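Local coordinates for protein probable porin (Pseudomonas aeruginosa, PDB 2Y0H) that probably acts as a porin, forming a beta-barrel channel in the outer membrane of the bacterium for the diffusion of small solutes, at residues Q128-A133 / W151-R156; E177-G182 / Y197-D202; L221-D226 / A250-R255; M289-F294 / I367-R372. All blocks are in the same frame, centred on the assembly; numbering follows the deposited sequence.

Contact 1 (Q128-A133 / W151-R156); sequences QTFDGA and WKSRTR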
# COMPACT_ATOMS: atom_id res chain seq x y z
N GLN A 128 1.18 -0.70 -9.11
CA GLN A 128 1.63 0.63 -9.51
C GLN A 128 3.16 0.64 -9.46
O GLN A 128 3.76 0.05 -8.57
CB GLN A 128 1.08 1.66 -8.52
CG GLN A 128 1.73 3.02 -8.57
CD GLN A 128 1.17 3.97 -7.50
OE1 GLN A 128 0.84 3.55 -6.39
NE2 GLN A 128 1.06 5.25 -7.83
N THR A 129 3.79 1.31 -10.41
CA THR A 129 5.25 1.45 -10.38
C THR A 129 5.66 2.91 -10.43
O THR A 129 4.88 3.77 -10.82
CB THR A 129 5.93 0.72 -11.56
OG1 THR A 129 5.52 1.33 -12.79
CG2 THR A 129 5.57 -0.76 -11.58
N PHE A 130 6.89 3.18 -10.02
CA PHE A 130 7.47 4.51 -10.11
C PHE A 130 8.81 4.39 -10.84
O PHE A 130 9.44 3.33 -10.80
CB PHE A 130 7.70 5.09 -8.70
CG PHE A 130 6.44 5.47 -7.96
CD1 PHE A 130 5.70 4.50 -7.27
CD2 PHE A 130 5.99 6.78 -7.94
CE1 PHE A 130 4.54 4.84 -6.61
CE2 PHE A 130 4.84 7.13 -7.26
CZ PHE A 130 4.11 6.16 -6.59
N ASP A 131 9.24 5.46 -11.50
CA ASP A 131 10.64 5.55 -11.91
C ASP A 131 11.34 6.48 -10.95
O ASP A 131 10.83 7.56 -10.64
CB ASP A 131 10.80 6.07 -13.34
CG ASP A 131 10.19 5.15 -14.37
OD1 ASP A 131 10.06 3.94 -14.09
OD2 ASP A 131 9.86 5.63 -15.47
N GLY A 132 12.51 6.07 -10.47
CA GLY A 132 13.30 6.89 -9.59
C GLY A 132 14.63 6.30 -9.21
O GLY A 132 15.13 5.35 -9.83
N ALA A 133 15.23 6.88 -8.19
CA ALA A 133 16.47 6.37 -7.64
C ALA A 133 16.28 6.24 -6.13
O ALA A 133 15.82 7.17 -5.48
CB ALA A 133 17.61 7.31 -7.97
N TRP A 151 10.48 10.14 -10.08
CA TRP A 151 10.29 11.10 -11.17
C TRP A 151 8.96 10.88 -11.87
O TRP A 151 8.37 11.82 -12.41
CB TRP A 151 11.43 11.02 -12.20
CG TRP A 151 12.77 10.84 -11.57
CD1 TRP A 151 13.35 11.63 -10.63
CD2 TRP A 151 13.72 9.80 -11.86
NE1 TRP A 151 14.60 11.14 -10.29
CE2 TRP A 151 14.84 10.01 -11.03
CE3 TRP A 151 13.72 8.70 -12.72
CZ2 TRP A 151 15.95 9.17 -11.04
CZ3 TRP A 151 14.83 7.87 -12.73
CH2 TRP A 151 15.93 8.11 -11.90
N LYS A 152 8.48 9.64 -11.88
CA LYS A 152 7.17 9.36 -12.47
C LYS A 152 6.42 8.19 -11.87
O LYS A 152 7.01 7.24 -11.36
CB LYS A 152 7.23 9.20 -13.99
CG LYS A 152 8.46 8.52 -14.53
CD LYS A 152 8.26 8.15 -16.00
CE LYS A 152 7.79 9.35 -16.83
NZ LYS A 152 8.83 10.41 -16.92
N SER A 153 5.10 8.29 -11.96
CA SER A 153 4.18 7.29 -11.48
C SER A 153 3.49 6.65 -12.68
O SER A 153 3.06 7.36 -13.59
CB SER A 153 3.14 7.95 -10.56
OG SER A 153 2.11 7.05 -10.18
N ARG A 154 3.38 5.32 -12.68
CA ARG A 154 2.70 4.57 -13.76
C ARG A 154 1.60 3.66 -13.25
O ARG A 154 1.86 2.80 -12.40
CB ARG A 154 3.69 3.68 -14.51
CG ARG A 154 4.55 4.42 -15.49
CD ARG A 154 5.22 3.48 -16.48
NE ARG A 154 5.82 4.26 -17.56
CZ ARG A 154 7.02 4.83 -17.46
NH1 ARG A 154 7.71 4.67 -16.34
NH2 ARG A 154 7.52 5.54 -18.46
N THR A 155 0.39 3.83 -13.78
CA THR A 155 -0.69 2.85 -13.57
C THR A 155 -1.40 2.51 -14.87
O THR A 155 -1.27 3.24 -15.86
CB THR A 155 -1.74 3.36 -12.57
OG1 THR A 155 -2.40 4.51 -13.12
CG2 THR A 155 -1.09 3.75 -11.27
N ARG A 156 -2.17 1.42 -14.86
CA ARG A 156 -2.95 0.97 -16.03
C ARG A 156 -3.81 2.09 -16.63
O ARG A 156 -4.46 1.90 -17.66
CB ARG A 156 -3.80 -0.27 -15.68
CG ARG A 156 -4.52 -0.93 -16.87
CD ARG A 156 -4.90 -2.42 -16.62
NE ARG A 156 -6.05 -2.61 -15.74
CZ ARG A 156 -6.97 -3.56 -15.89
NH1 ARG A 156 -6.89 -4.42 -16.90
NH2 ARG A 156 -7.98 -3.66 -15.04
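Asp131 meets three residues of 151-156: Trp151, Lys152 and Arg154. Its carboxylate oxygen OD2 forms a salt bridge with Arg154 NH1, at 2.5 Å. OD2 sits at the edge of the guanidinium, near its plane. Seen from Asp131, the donor comes from above the carboxylate, and the two planes are turned 47° apart. The Arg154 chain runs extended from CG to NE, which carries NH1 along the strand to Asp131. Lys152 reaches the same oxygen with its aliphatic part, CD being 3.0 Å from Asp131 OD2. Both distances are shorter than usual and doubtful in detail. The lysine chain bends at chi3 and chi4, and NZ stays 5.1 Å from Asp131 OD2, not in contact.

These residues belong to a beta hairpin of the porin barrel, made by strands 129-137 and 143-154. A classic beta bulge interrupts it: Trp151 and Lys152 both face Asp131. Trp151 N gives a straight bond to Asp131 O (2.7 Å, 179°), while Lys152 N makes only a weak one to the same oxygen.

The Trp151 ring lies over Gly132. Gly132 CA is 3.4 Å from the centroid of the six-membered ring, almost on the ring normal, a CH-pi contact. Ala133 CB touches the ring at CZ2, and a bound C8E detergent also contacts the tryptophan. Trp151 NE1 is hydrogen-bonded to Gln149.

Phe130 and Ser153 point to the face opposite Thr129, Asp131, Lys152 and Arg154. There Gln128 NE2 bonds Ser153 OG at 3.1 Å, nearly in the amide plane. Gln128 OE1 accepts from Asp121 N, and NE2 also bonds Thr281 OG1.

Contact 2 (E177-G182 / Y197-D202); sequences EFNLAG and YGQLKD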
# COMPACT_ATOMS: atom_id res chain seq x y z
N GLU A 177 9.14 15.56 -9.51
CA GLU A 177 10.14 15.35 -8.48
C GLU A 177 9.54 15.10 -7.09
O GLU A 177 9.05 16.01 -6.43
CB GLU A 177 11.13 16.52 -8.46
CG GLU A 177 12.14 16.48 -7.33
CD GLU A 177 13.17 17.59 -7.44
OE1 GLU A 177 13.36 18.14 -8.55
OE2 GLU A 177 13.81 17.90 -6.41
N PHE A 178 9.60 13.84 -6.66
CA PHE A 178 9.19 13.48 -5.32
C PHE A 178 10.41 13.05 -4.53
O PHE A 178 11.04 12.04 -4.85
CB PHE A 178 8.16 12.35 -5.34
CG PHE A 178 7.68 11.95 -3.98
CD1 PHE A 178 6.85 12.79 -3.25
CD2 PHE A 178 8.08 10.75 -3.40
CE1 PHE A 178 6.40 12.43 -1.99
CE2 PHE A 178 7.63 10.39 -2.14
CZ PHE A 178 6.79 11.24 -1.44
N ASN A 179 10.75 13.83 -3.52
CA ASN A 179 11.93 13.53 -2.72
C ASN A 179 11.53 12.88 -1.41
O ASN A 179 10.58 13.30 -0.76
CB ASN A 179 12.71 14.82 -2.45
CG ASN A 179 13.32 15.40 -3.73
OD1 ASN A 179 13.89 14.68 -4.54
ND2 ASN A 179 13.18 16.72 -3.90
N LEU A 180 12.27 11.84 -1.03
CA LEU A 180 11.98 11.14 0.22
C LEU A 180 13.25 10.78 0.99
O LEU A 180 14.29 10.48 0.40
CB LEU A 180 11.15 9.88 -0.06
CG LEU A 180 11.76 8.77 -0.91
CD1 LEU A 180 12.54 7.77 -0.05
CD2 LEU A 180 10.67 8.04 -1.71
N ALA A 181 13.17 10.82 2.31
CA ALA A 181 14.29 10.45 3.15
C ALA A 181 13.72 9.88 4.43
O ALA A 181 12.70 10.37 4.92
CB ALA A 181 15.18 11.65 3.44
N GLY A 182 14.36 8.85 4.97
CA GLY A 182 13.84 8.20 6.14
C GLY A 182 14.85 7.45 6.98
O GLY A 182 15.95 7.15 6.55
N TYR A 197 10.29 11.68 5.51
CA TYR A 197 9.96 12.97 4.92
C TYR A 197 9.67 12.76 3.44
O TYR A 197 10.48 12.16 2.72
CB TYR A 197 11.13 13.95 5.12
CG TYR A 197 10.96 15.30 4.46
CD1 TYR A 197 10.02 16.21 4.93
CD2 TYR A 197 11.73 15.67 3.36
CE1 TYR A 197 9.85 17.46 4.33
CE2 TYR A 197 11.57 16.93 2.75
CZ TYR A 197 10.63 17.81 3.25
OH TYR A 197 10.46 19.05 2.66
N GLY A 198 8.51 13.22 2.98
CA GLY A 198 8.16 13.17 1.57
C GLY A 198 7.96 14.58 1.03
O GLY A 198 7.30 15.40 1.66
N GLN A 199 8.54 14.87 -0.12
CA GLN A 199 8.38 16.19 -0.72
C GLN A 199 8.09 16.10 -2.20
O GLN A 199 8.97 15.76 -2.97
CB GLN A 199 9.64 17.03 -0.53
CG GLN A 199 9.60 18.35 -1.30
CD GLN A 199 10.98 19.00 -1.38
OE1 GLN A 199 11.96 18.35 -1.73
NE2 GLN A 199 11.07 20.29 -1.02
N LEU A 200 6.86 16.42 -2.59
CA LEU A 200 6.54 16.53 -4.00
C LEU A 200 6.86 17.96 -4.34
O LEU A 200 6.10 18.87 -3.98
CB LEU A 200 5.05 16.26 -4.26
CG LEU A 200 4.68 15.50 -5.53
CD1 LEU A 200 3.23 15.76 -5.97
CD2 LEU A 200 5.66 15.73 -6.65
N LYS A 201 7.99 18.17 -5.01
CA LYS A 201 8.55 19.51 -5.21
C LYS A 201 7.52 20.51 -5.75
O LYS A 201 6.85 20.25 -6.74
CB LYS A 201 9.75 19.47 -6.14
CG LYS A 201 10.59 20.76 -6.08
CD LYS A 201 11.68 20.79 -7.14
CE LYS A 201 12.61 22.01 -6.95
NZ LYS A 201 11.85 23.30 -6.89
N ASP A 202 7.42 21.65 -5.07
CA ASP A 202 6.44 22.69 -5.40
C ASP A 202 4.96 22.37 -5.16
O ASP A 202 4.10 23.18 -5.50
CB ASP A 202 6.64 23.20 -6.82
CG ASP A 202 7.84 24.09 -6.93
OD1 ASP A 202 8.11 24.81 -5.93
OD2 ASP A 202 8.51 24.06 -7.99
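The amides of Asn179 and Gln199 lie side by side and point the same way, their planes 56° apart. Asn179 ND2 bonds Gln199 OE1 at 3.0 Å, and the bond is almost straight (173°). The acceptor lies in the Asn179 amide plane, but the donor is tilted from the plane of the Gln199 carbonyl. The same ND2 bonds Glu177 OE2 at 2.8 Å, and the oxygen accepts on its anti lone pair. Two acceptors therefore hold the Asn179 amide in its rotation. Across the contact, the Glu177 carboxylate lies along the aliphatic part of Lys201, with OE1 3.4 Å from Lys201 CD; OE1 and NZ are not in contact.

Phe178 is on the face opposite Asn179 and Gln199, where its ring meets the facing backbone obliquely. Its CG is anti to the backbone N (chi1 -179°), which carries CZ to within 3.8 Å of Gly198 CA. Phe178 CD1 touches Leu200 CB at 4.0 Å.

Paired backbone bonds join Asn179 with Gln199 and Ala181 with Tyr197. Lys201 N to Glu177 O (2.8 Å) extends the antiparallel ladder past the strand ends.

This is the barrel hairpin of strands 178-186 and 191-200. Strand 143-154 borders it, and Gln149 NE2 bonds Asn179 OD1. Gln199 NE2 bonds Asp235. Phe178 and Leu200 both touch Leu277 of a long loop, and strand 204-216 follows beyond Tyr197, whose ring meets His207.

Contact 3 (L221-D226 / A250-R255); sequences LSLRSD and AMLTLR
Leu223 and Leu252 touch within a beta hairpin of the porin barrel, formed by strands 221-234 and 244-256. The pairing is regular and antiparallel, at 171°. Ser222 with Arg255, Arg224 with Thr253 and Asp226 with Met251 are hydrogen-bonded pairs, each with two backbone bonds. Arg224 N to Thr253 O is 2.7 Å and Thr253 N to Arg224 O is 2.8 Å. Leu223 with Leu254 and Ser225 with Leu252 are the non-hydrogen-bonded pairs between them. Strand 204-216 continues the sheet beyond Leu223 and Ser225, and strand 259-269 beyond Leu252 and Leu254.

The two faces differ in character. One carries Leu223, Leu252, Leu254 and Ser225. Leu252 CD1 reaches diagonally to Leu223 CG at 3.8 Å. It also lies by its own partner, 3.0 Å from Ser225 OG. That is short for carbon and oxygen, and the Leu252 chi1 of -100° is not a staggered value, so the placement of CD1, and with it both contacts, is doubtful in detail. Leu223 CD1 reaches toward Leu254 CB at 4.2 Å. A bound C8E detergent touches Ala250, consistent with this face meeting the membrane.

The opposite face carries Ser222, Arg224, Asp226, Met251, Thr253 and Arg255. It is mostly polar, as suits the water-filled side of such a barrel. Ser222 OG packs on Arg255 CB at 3.5 Å, and the rest of the arginine leads away. Asp226 turns its carboxylate to Arg228 in a salt bridge. One water joins the central pair: it donates to Arg224 O at 3.1 Å and is hydrogen-bonded to Thr253 OG1 at 2.7 Å.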
# COMPACT_ATOMS: atom_id res chain seq x y z
N LEU A 221 0.35 -15.06 22.85
CA LEU A 221 -0.33 -13.79 23.11
C LEU A 221 0.61 -12.61 22.91
O LEU A 221 1.74 -12.64 23.38
CB LEU A 221 -0.86 -13.74 24.54
CG LEU A 221 -1.99 -14.69 24.88
CD1 LEU A 221 -2.11 -14.87 26.39
CD2 LEU A 221 -3.28 -14.18 24.28
N SER A 222 0.13 -11.57 22.23
CA SER A 222 0.94 -10.36 22.08
C SER A 222 0.09 -9.16 21.73
O SER A 222 -0.91 -9.27 21.02
CB SER A 222 2.03 -10.56 21.03
OG SER A 222 1.47 -10.72 19.74
N LEU A 223 0.48 -8.00 22.22
CA LEU A 223 -0.21 -6.77 21.89
C LEU A 223 0.65 -5.93 20.95
O LEU A 223 1.73 -5.46 21.32
CB LEU A 223 -0.57 -5.99 23.14
CG LEU A 223 -1.52 -4.81 22.90
CD1 LEU A 223 -2.88 -5.29 22.37
CD2 LEU A 223 -1.69 -4.01 24.16
N ARG A 224 0.18 -5.77 19.73
CA ARG A 224 0.87 -4.91 18.78
C ARG A 224 0.23 -3.53 18.78
O ARG A 224 -0.95 -3.39 18.47
CB ARG A 224 0.84 -5.55 17.39
CG ARG A 224 1.57 -4.77 16.30
CD ARG A 224 1.27 -5.42 14.96
NE ARG A 224 1.84 -4.72 13.81
CZ ARG A 224 3.09 -4.88 13.38
NH1 ARG A 224 3.91 -5.70 14.03
NH2 ARG A 224 3.51 -4.22 12.32
N SER A 225 1.02 -2.52 19.16
CA SER A 225 0.61 -1.12 19.09
C SER A 225 1.35 -0.41 17.94
O SER A 225 2.57 -0.29 17.95
CB SER A 225 0.89 -0.40 20.41
OG SER A 225 0.21 -1.06 21.47
N ASP A 226 0.58 0.05 16.96
CA ASP A 226 1.09 0.63 15.72
C ASP A 226 0.56 2.06 15.68
O ASP A 226 -0.60 2.28 15.33
CB ASP A 226 0.58 -0.19 14.53
CG ASP A 226 1.18 0.24 13.18
OD1 ASP A 226 1.78 1.32 13.05
OD2 ASP A 226 0.99 -0.53 12.23
N ALA A 250 -3.83 4.94 14.64
CA ALA A 250 -3.20 3.88 15.41
C ALA A 250 -3.97 2.57 15.25
O ALA A 250 -5.19 2.56 15.14
CB ALA A 250 -3.12 4.27 16.89
N MET A 251 -3.23 1.47 15.21
CA MET A 251 -3.85 0.15 15.21
C MET A 251 -3.33 -0.64 16.40
O MET A 251 -2.12 -0.80 16.55
CB MET A 251 -3.53 -0.59 13.91
CG MET A 251 -4.35 -1.84 13.69
SD MET A 251 -5.99 -1.44 13.11
CE MET A 251 -5.90 -2.00 11.41
N LEU A 252 -4.24 -1.10 17.26
CA LEU A 252 -3.91 -1.98 18.38
C LEU A 252 -4.40 -3.39 18.06
O LEU A 252 -5.59 -3.61 17.85
CB LEU A 252 -4.59 -1.51 19.66
CG LEU A 252 -3.78 -0.71 20.67
CD1 LEU A 252 -2.77 -1.61 21.35
CD2 LEU A 252 -3.07 0.47 19.98
N THR A 253 -3.49 -4.36 18.05
CA THR A 253 -3.85 -5.71 17.65
C THR A 253 -3.47 -6.71 18.73
O THR A 253 -2.30 -6.80 19.14
CB THR A 253 -3.20 -6.11 16.30
OG1 THR A 253 -3.60 -5.18 15.29
CG2 THR A 253 -3.65 -7.50 15.88
N LEU A 254 -4.46 -7.42 19.23
CA LEU A 254 -4.21 -8.48 20.20
C LEU A 254 -4.18 -9.81 19.46
O LEU A 254 -5.18 -10.25 18.91
CB LEU A 254 -5.30 -8.48 21.26
CG LEU A 254 -5.21 -9.51 22.38
CD1 LEU A 254 -3.92 -9.34 23.16
CD2 LEU A 254 -6.42 -9.39 23.30
N ARG A 255 -3.00 -10.42 19.43
CA ARG A 255 -2.84 -11.72 18.80
C ARG A 255 -2.99 -12.79 19.87
O ARG A 255 -2.42 -12.67 20.96
CB ARG A 255 -1.46 -11.80 18.13
CG ARG A 255 -1.12 -13.15 17.53
CD ARG A 255 -2.07 -13.50 16.40
NE ARG A 255 -1.76 -14.81 15.83
CZ ARG A 255 -2.48 -15.40 14.88
NH1 ARG A 255 -3.55 -14.78 14.40
NH2 ARG A 255 -2.13 -16.59 14.41
O HOH W 1 -1.66 -3.27 15.46

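Contact 4 (M289-F294 / I367-R372); sequences MAYQTF and ITYRSR
Tyr291 presents its ring edge to one face of Tyr369. This is a T-shaped stack, with ring centroids 5.0 Å apart and planes at 77°. Tyr291 CE2 makes the closest approach, 3.6 Å from Tyr369 CD2. In both tyrosines CG is anti to the backbone N (chi1 176° and 168°), which directs the rings into the gap between the backbones. Gln292 comes to the same tyrosine with its CG, 3.4 Å from Tyr369 CE1. The Gln292 chain bends back at chi2, and its OE1 lies 3.5 Å above the Tyr291 ring plane, toward the rim of the ring.

Ala290 CB packs against Ile367 CD1 at 3.4 Å, tight for two carbons. Ile367 CG2 lies 4.1 Å from Tyr291 CB. No hydrogen bond crosses the contact.

Segment 289-294 belongs to the long loop between strands 259-269 and 300-309, which rests here on barrel strand 361-371. As in relatives of the OprD family, this loop probably folds inward and narrows the channel.

Strand 339-351 holds both partners. Glu343 accepts from the backbone N of Tyr291 and Gln292, and Asn345 from that of Ala290. Tyr369 OH is hydrogen-bonded to Glu341, while Tyr291 also touches Leu377.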
# COMPACT_ATOMS: atom_id res chain seq x y z
N MET A 289 -9.28 0.71 4.06
CA MET A 289 -10.19 -0.39 3.74
C MET A 289 -10.13 -0.75 2.25
O MET A 289 -9.45 -0.09 1.48
CB MET A 289 -11.62 -0.02 4.15
CG MET A 289 -11.79 0.13 5.65
SD MET A 289 -11.86 -1.49 6.46
CE MET A 289 -13.59 -1.89 6.14
N ALA A 290 -10.84 -1.80 1.85
CA ALA A 290 -10.79 -2.26 0.47
C ALA A 290 -11.25 -1.19 -0.51
O ALA A 290 -10.68 -1.03 -1.58
CB ALA A 290 -11.61 -3.52 0.30
N TYR A 291 -12.29 -0.45 -0.14
CA TYR A 291 -12.82 0.60 -0.99
C TYR A 291 -12.41 2.01 -0.53
O TYR A 291 -11.71 2.72 -1.25
CB TYR A 291 -14.35 0.47 -1.11
CG TYR A 291 -15.02 1.56 -1.91
CD1 TYR A 291 -14.59 1.88 -3.19
CD2 TYR A 291 -16.10 2.26 -1.39
CE1 TYR A 291 -15.20 2.87 -3.92
CE2 TYR A 291 -16.73 3.26 -2.11
CZ TYR A 291 -16.27 3.56 -3.38
OH TYR A 291 -16.88 4.55 -4.11
N GLN A 292 -12.83 2.40 0.67
CA GLN A 292 -12.51 3.75 1.18
C GLN A 292 -11.27 3.79 2.06
O GLN A 292 -10.92 2.80 2.72
CB GLN A 292 -13.71 4.35 1.91
CG GLN A 292 -14.78 4.84 0.97
CD GLN A 292 -14.25 5.87 -0.02
OE1 GLN A 292 -14.25 5.64 -1.23
NE2 GLN A 292 -13.81 7.00 0.49
N THR A 293 -10.61 4.94 2.07
CA THR A 293 -9.41 5.12 2.90
C THR A 293 -9.72 5.83 4.22
O THR A 293 -8.87 5.85 5.11
CB THR A 293 -8.28 5.88 2.15
OG1 THR A 293 -8.63 7.26 2.02
CG2 THR A 293 -8.04 5.29 0.76
N PHE A 294 -10.92 6.39 4.35
CA PHE A 294 -11.33 7.09 5.58
C PHE A 294 -10.36 8.21 5.96
O PHE A 294 -10.01 8.38 7.13
CB PHE A 294 -11.51 6.09 6.72
CG PHE A 294 -12.74 5.24 6.57
CD1 PHE A 294 -12.73 4.14 5.72
CD2 PHE A 294 -13.91 5.56 7.23
CE1 PHE A 294 -13.87 3.37 5.55
CE2 PHE A 294 -15.06 4.78 7.07
CZ PHE A 294 -15.03 3.69 6.23
N ILE A 367 -17.28 -6.69 -0.08
CA ILE A 367 -17.19 -5.29 0.29
C ILE A 367 -18.57 -4.66 0.44
O ILE A 367 -19.37 -4.65 -0.49
CB ILE A 367 -16.37 -4.50 -0.74
CG1 ILE A 367 -14.96 -5.08 -0.82
CG2 ILE A 367 -16.31 -3.04 -0.37
CD1 ILE A 367 -14.10 -4.39 -1.82
N THR A 368 -18.86 -4.12 1.61
CA THR A 368 -20.11 -3.40 1.81
C THR A 368 -19.80 -2.01 2.33
O THR A 368 -19.05 -1.86 3.31
CB THR A 368 -21.06 -4.14 2.78
OG1 THR A 368 -21.23 -5.49 2.36
CG2 THR A 368 -22.43 -3.46 2.80
N TYR A 369 -20.35 -1.00 1.67
CA TYR A 369 -20.06 0.39 1.97
C TYR A 369 -21.31 1.25 1.86
O TYR A 369 -22.05 1.14 0.89
CB TYR A 369 -19.00 0.94 1.01
CG TYR A 369 -18.85 2.44 1.07
CD1 TYR A 369 -18.07 3.03 2.06
CD2 TYR A 369 -19.48 3.27 0.14
CE1 TYR A 369 -17.92 4.41 2.12
CE2 TYR A 369 -19.34 4.65 0.20
CZ TYR A 369 -18.55 5.21 1.19
OH TYR A 369 -18.41 6.58 1.27
N ARG A 370 -21.53 2.11 2.85
CA ARG A 370 -22.64 3.06 2.84
C ARG A 370 -22.17 4.42 3.33
O ARG A 370 -21.32 4.49 4.22
CB ARG A 370 -23.78 2.58 3.75
CG ARG A 370 -24.33 1.24 3.38
CD ARG A 370 -25.14 1.28 2.11
NE ARG A 370 -25.79 -0.01 1.89
CZ ARG A 370 -25.21 -1.03 1.27
NH1 ARG A 370 -23.97 -0.90 0.81
NH2 ARG A 370 -25.86 -2.17 1.11
N SER A 371 -22.71 5.48 2.75
CA SER A 371 -22.50 6.83 3.28
C SER A 371 -23.83 7.58 3.29
O SER A 371 -24.77 7.19 2.60
CB SER A 371 -21.49 7.58 2.42
OG SER A 371 -22.03 7.89 1.15
N ARG A 372 -23.91 8.64 4.08
CA ARG A 372 -25.15 9.39 4.24
C ARG A 372 -25.48 10.25 3.02
O ARG A 372 -26.60 10.20 2.52
CB ARG A 372 -25.08 10.28 5.49
CG ARG A 372 -26.31 11.15 5.69
CD ARG A 372 -27.06 10.78 6.97
NE ARG A 372 -26.29 11.12 8.17
CZ ARG A 372 -26.43 12.25 8.86
NH1 ARG A 372 -27.32 13.16 8.47
NH2 ARG A 372 -25.69 12.46 9.94

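The four contacts follow one another along the chain, each closing before the next opens. All reach the same closed 18-stranded antiparallel sheet. Contacts 1, 2 and 3 each lie within a hairpin of neighbouring strands. Contact 4 is different, joining a loop to a strand across 72 residues. Contacts 1 and 2 have centres 14 Å apart, on hairpins whose strands 143-154 and 178-186 are neighbours. Contacts 1 and 3 are on opposite sides of the chain's centre, with centres 33 Å apart. Contacts 3 and 4 have centres 23 Å apart and do not touch. The hairpin contacts thus build the barrel wall, and contact 4 packs a loop against it.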